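Side-chain contacts in methyltransferase domain-containing protein (Serratia marcescens, PDB 7CLU), which probably transfers a methyl group from S-adenosyl-L-methionine to a hydroxyl oxygen of an intermediate in the synthesis of the red pigment prodigiosin: residues Asp37-Ala40 and Ala41-Ala44; Leu258-Ile261 and Tyr262-Met265. All coordinates share one frame; numbering follows the deposited sequence.

Contact 1. Residues Asp37-Ala40 and Ala41-Ala44; sequences DADA and AHIA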
loop_
_atom_site.group_PDB
_atom_site.type_symbol
_atom_site.label_atom_id
_atom_site.label_comp_id
_atom_site.label_asym_id
_atom_site.label_seq_id
_atom_site.Cartn_x
_atom_site.Cartn_y
_atom_site.Cartn_z
ATOM N N ASP A 37 20.122 -20.581 6.390
ATOM C CA ASP A 37 18.742 -20.835 6.013
ATOM C C ASP A 37 18.016 -21.556 7.151
ATOM O O ASP A 37 18.642 -22.191 8.003
ATOM C CB ASP A 37 18.696 -21.668 4.736
ATOM C CG ASP A 37 19.279 -20.948 3.552
ATOM O OD1 ASP A 37 19.678 -19.770 3.710
ATOM O OD2 ASP A 37 19.341 -21.562 2.454
ATOM N N ALA A 38 16.682 -21.454 7.164
ATOM C CA ALA A 38 15.914 -22.022 8.268
ATOM C C ALA A 38 14.450 -22.197 7.886
ATOM O O ALA A 38 13.909 -21.446 7.074
ATOM C CB ALA A 38 16.012 -21.148 9.523
ATOM N N ASP A 39 13.807 -23.183 8.510
ATOM C CA ASP A 39 12.394 -23.422 8.264
ATOM C C ASP A 39 11.543 -22.515 9.146
ATOM O O ASP A 39 12.040 -21.831 10.046
ATOM C CB ASP A 39 12.038 -24.893 8.488
ATOM C CG ASP A 39 12.156 -25.335 9.953
ATOM O OD1 ASP A 39 12.294 -24.495 10.869
ATOM O OD2 ASP A 39 12.105 -26.563 10.193
ATOM N N ALA A 40 10.236 -22.536 8.889
ATOM C CA ALA A 40 9.338 -21.589 9.551
ATOM C C ALA A 40 9.350 -21.756 11.065
ATOM O O ALA A 40 9.297 -20.766 11.805
ATOM C CB ALA A 40 7.922 -21.747 9.007
ATOM N N ALA A 41 9.428 -22.997 11.555
ATOM C CA ALA A 41 9.296 -23.220 12.992
ATOM C C ALA A 41 10.474 -22.628 13.753
ATOM O O ALA A 41 10.300 -22.087 14.851
ATOM C CB ALA A 41 9.143 -24.715 13.289
ATOM N N HIS A 42 11.676 -22.690 13.170
ATOM C CA HIS A 42 12.866 -22.168 13.833
ATOM C C HIS A 42 12.996 -20.657 13.685
ATOM O O HIS A 42 13.493 -19.985 14.601
ATOM C CB HIS A 42 14.110 -22.869 13.284
ATOM C CG HIS A 42 14.207 -24.306 13.693
ATOM N ND1 HIS A 42 13.523 -25.313 13.044
ATOM C CD2 HIS A 42 14.883 -24.900 14.705
ATOM C CE1 HIS A 42 13.783 -26.467 13.629
ATOM N NE2 HIS A 42 14.605 -26.244 14.641
ATOM N N ILE A 43 12.572 -20.105 12.549
ATOM C CA ILE A 43 12.449 -18.653 12.463
ATOM C C ILE A 43 11.484 -18.150 13.530
ATOM O O ILE A 43 11.769 -17.175 14.236
ATOM C CB ILE A 43 12.007 -18.225 11.050
ATOM C CG1 ILE A 43 13.023 -18.663 10.008
ATOM C CG2 ILE A 43 11.754 -16.705 10.991
ATOM C CD1 ILE A 43 12.557 -18.448 8.595
ATOM N N ALA A 44 10.339 -18.820 13.681
ATOM C CA ALA A 44 9.370 -18.402 14.691
ATOM C C ALA A 44 9.932 -18.526 16.104
ATOM O O ALA A 44 9.598 -17.718 16.978
ATOM C CB ALA A 44 8.086 -19.217 14.559
#

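Contact 2. Residues Leu258-Ile261 and Tyr262-Met265; sequences LRNI and YRAM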
loop_
_atom_site.group_PDB
_atom_site.type_symbol
_atom_site.label_atom_id
_atom_site.label_comp_id
_atom_site.label_asym_id
_atom_site.label_seq_id
_atom_site.Cartn_x
_atom_site.Cartn_y
_atom_site.Cartn_z
ATOM N N LEU A 258 11.554 31.743 0.195
ATOM C CA LEU A 258 12.354 32.177 -0.941
ATOM C C LEU A 258 12.685 33.662 -0.842
ATOM O O LEU A 258 13.803 34.082 -1.169
ATOM C CB LEU A 258 11.617 31.891 -2.243
ATOM C CG LEU A 258 11.454 30.442 -2.737
ATOM C CD1 LEU A 258 10.468 30.434 -3.886
ATOM C CD2 LEU A 258 12.802 29.863 -3.175
ATOM N N ARG A 259 11.716 34.468 -0.407
ATOM C CA ARG A 259 11.985 35.878 -0.160
ATOM C C ARG A 259 12.986 36.043 0.977
ATOM O O ARG A 259 13.857 36.917 0.927
ATOM C CB ARG A 259 10.675 36.612 0.146
ATOM C CG ARG A 259 9.798 36.854 -1.081
ATOM C CD ARG A 259 8.804 38.002 -0.857
ATOM N NE ARG A 259 7.749 37.623 0.073
ATOM C CZ ARG A 259 6.507 37.320 -0.294
ATOM N NH1 ARG A 259 6.175 37.370 -1.579
ATOM N NH2 ARG A 259 5.597 36.979 0.620
ATOM N N ASN A 260 12.891 35.194 2.005
ATOM C CA ASN A 260 13.834 35.283 3.119
ATOM C C ASN A 260 15.256 35.001 2.659
ATOM O O ASN A 260 16.196 35.701 3.059
ATOM C CB ASN A 260 13.433 34.314 4.238
ATOM C CG ASN A 260 12.302 34.847 5.104
ATOM O OD1 ASN A 260 11.939 36.019 5.011
ATOM N ND2 ASN A 260 11.742 33.986 5.951
ATOM N N ILE A 261 15.437 33.966 1.832
ATOM C CA ILE A 261 16.763 33.665 1.295
ATOM C C ILE A 261 17.228 34.764 0.349
ATOM O O ILE A 261 18.389 35.179 0.390
ATOM C CB ILE A 261 16.761 32.297 0.597
ATOM C CG1 ILE A 261 16.521 31.186 1.630
ATOM C CG2 ILE A 261 18.075 32.109 -0.151
ATOM C CD1 ILE A 261 16.364 29.801 1.030
ATOM N N TYR A 262 16.339 35.237 -0.528
ATOM C CA TYR A 262 16.707 36.297 -1.461
ATOM C C TYR A 262 17.230 37.521 -0.723
ATOM O O TYR A 262 18.257 38.094 -1.109
ATOM C CB TYR A 262 15.507 36.680 -2.322
ATOM C CG TYR A 262 15.816 37.777 -3.307
ATOM C CD1 TYR A 262 16.365 37.478 -4.547
ATOM C CD2 TYR A 262 15.576 39.119 -2.997
ATOM C CE1 TYR A 262 16.663 38.470 -5.461
ATOM C CE2 TYR A 262 15.877 40.126 -3.906
ATOM C CZ TYR A 262 16.419 39.791 -5.139
ATOM O OH TYR A 262 16.722 40.770 -6.059
ATOM N N ARG A 263 16.541 37.923 0.348
ATOM C CA ARG A 263 16.936 39.122 1.082
ATOM C C ARG A 263 18.319 38.951 1.694
ATOM O O ARG A 263 19.122 39.893 1.718
ATOM C CB ARG A 263 15.898 39.433 2.160
ATOM C CG ARG A 263 16.155 40.730 2.903
ATOM C CD ARG A 263 14.975 41.131 3.777
ATOM N NE ARG A 263 14.740 40.185 4.865
ATOM C CZ ARG A 263 13.702 39.356 4.929
ATOM N NH1 ARG A 263 12.788 39.353 3.962
ATOM N NH2 ARG A 263 13.574 38.534 5.967
ATOM N N ALA A 264 18.633 37.739 2.150
ATOM C CA ALA A 264 19.884 37.484 2.853
ATOM C C ALA A 264 21.057 37.198 1.926
ATOM O O ALA A 264 22.207 37.298 2.368
ATOM C CB ALA A 264 19.692 36.323 3.834
ATOM N N MET A 265 20.800 36.877 0.658
ATOM C CA MET A 265 21.854 36.490 -0.267
ATOM C C MET A 265 22.761 37.674 -0.589
ATOM O O MET A 265 22.327 38.824 -0.537
ATOM C CB MET A 265 21.265 35.974 -1.573
ATOM C CG MET A 265 20.848 34.526 -1.545
ATOM S SD MET A 265 19.791 34.186 -2.959
ATOM C CE MET A 265 20.943 34.488 -4.304
#

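Contact 1. Residues Asp37-Ala40 and Ala41-Ala44
Asp-39 and His-42 meet on the exposed side of a helix start, where one carboxylate oxygen serves two donors. OD1 of Asp-39 accepts from the backbone N of His-42 at 3.0 Å, with an N-H...O angle of 157°, and from ring atom ND1 of the same residue at 2.6 Å. The second donor comes in on the syn side of the carboxylate, somewhat above its plane, whereas the oxygen lies almost exactly in the plane of the imidazole, at its edge. Carboxylate and ring are turned 32° against each other. With its CG between backbone N and carbonyl carbon (chi1 67°), Asp-39 folds its carboxylate back over the first turn. A proton on ND1 is implied, and the carboxylate would probably favour a positively charged ring.

Asp-39 occupies the N-cap position of helix 40-47, and the bond from His-42 N to its OD1 is the capping bond; the helix belongs to the helix-turn-helix-like dimerisation domain of the O-methyltransferases. Behind the cap, regular helical bonding takes over: Ile-43 N reaches Asp-39 O at 3.1 Å and nearly straight, and Ala-44 N reaches Ala-40 O at 2.9 Å.

The opposite character appears at Ile-43, which is buried. Its CG1 lies 3.3 Å from Asp-39 O and 3.9 Å from Ala-38 CB, and its CD1 ends 3.6 Å from Ala-38 O, which lays this branch against the backbone of Ala-38 and Asp-39. Leu-33, Leu-58 of helix 51-63 and Tyr-74 of strand 73-75 also touch Ile-43, while Ala-41 and His-42 remain exposed.

Contact 2. Residues Leu258-Ile261 and Tyr262-Met265
Helix 251-264 is the crossover of a beta-alpha-beta unit between strands 239-243 and 270-275, and the contact spans its last turns. Two side chains one turn apart, Asn-260 and Arg-263, run side by side in the same direction. NH2 of Arg-263 donates to OD1 of Asn-260 at 3.1 Å, but the bond is bent, with an N-H...O angle of 141°. The donor sits well above the carbonyl plane of the amide, 50° out of it, and the amide and guanidinium planes stand 80° apart. Arg-263 gets there by leaving with CG anti to its own N and then bending at chi3, which turns the guanidinium back toward Asn-260. The other end of the amide is committed elsewhere: Asn-260 ND2 bonds to the backbone O of Val-227, a residue seen to bind S-adenosyl-L-homocysteine, so the amide has partners at both its oxygen and its nitrogen.

On another face of the helix, Ile-261 and Met-265 are both buried. Ile-261 CG2 lies 3.9 Å from Met-265 SD, and the two side chains cross; both also pack on Phe-271 of strand 270-275. Met-265 CG lies 3.2 Å from Ile-261 O.

Backbone bonding changes along the same stretch. Tyr-262 N to Leu-258 O and Arg-263 N to Arg-259 O, each 2.9 Å, are regular helical bonds. Further on, Ala-264 N is weakly bonded to the O atoms of Asn-260 and Ile-261, and Met-265 N weakly to Ile-261 O. Met-265 is also the first residue to leave helical phi/psi, as the chain turns toward the next parallel strand of the Rossmann-like methyltransferase fold.

How the contacts relate
Contacts 1 and 2 do not touch: their centres are about 58 Å apart and their nearest atoms about 48 Å, and they fall on opposite sides of the chain's centre. They mark opposite helix ends in different domains, contact 1 the start of helix 40-47 in the dimerisation domain and contact 2 the finish of helix 251-264 in the catalytic domain. Segment 258-261 lies near residues that bind S-adenosyl-L-homocysteine, with the side chain of Ile-261 about 4 Å from that of Val-227 and the side chain of Asn-260 about 7 Å from that of Asp-226. Contact 1 lies away from the cofactor-binding residues and from His-247, the predicted proton acceptor.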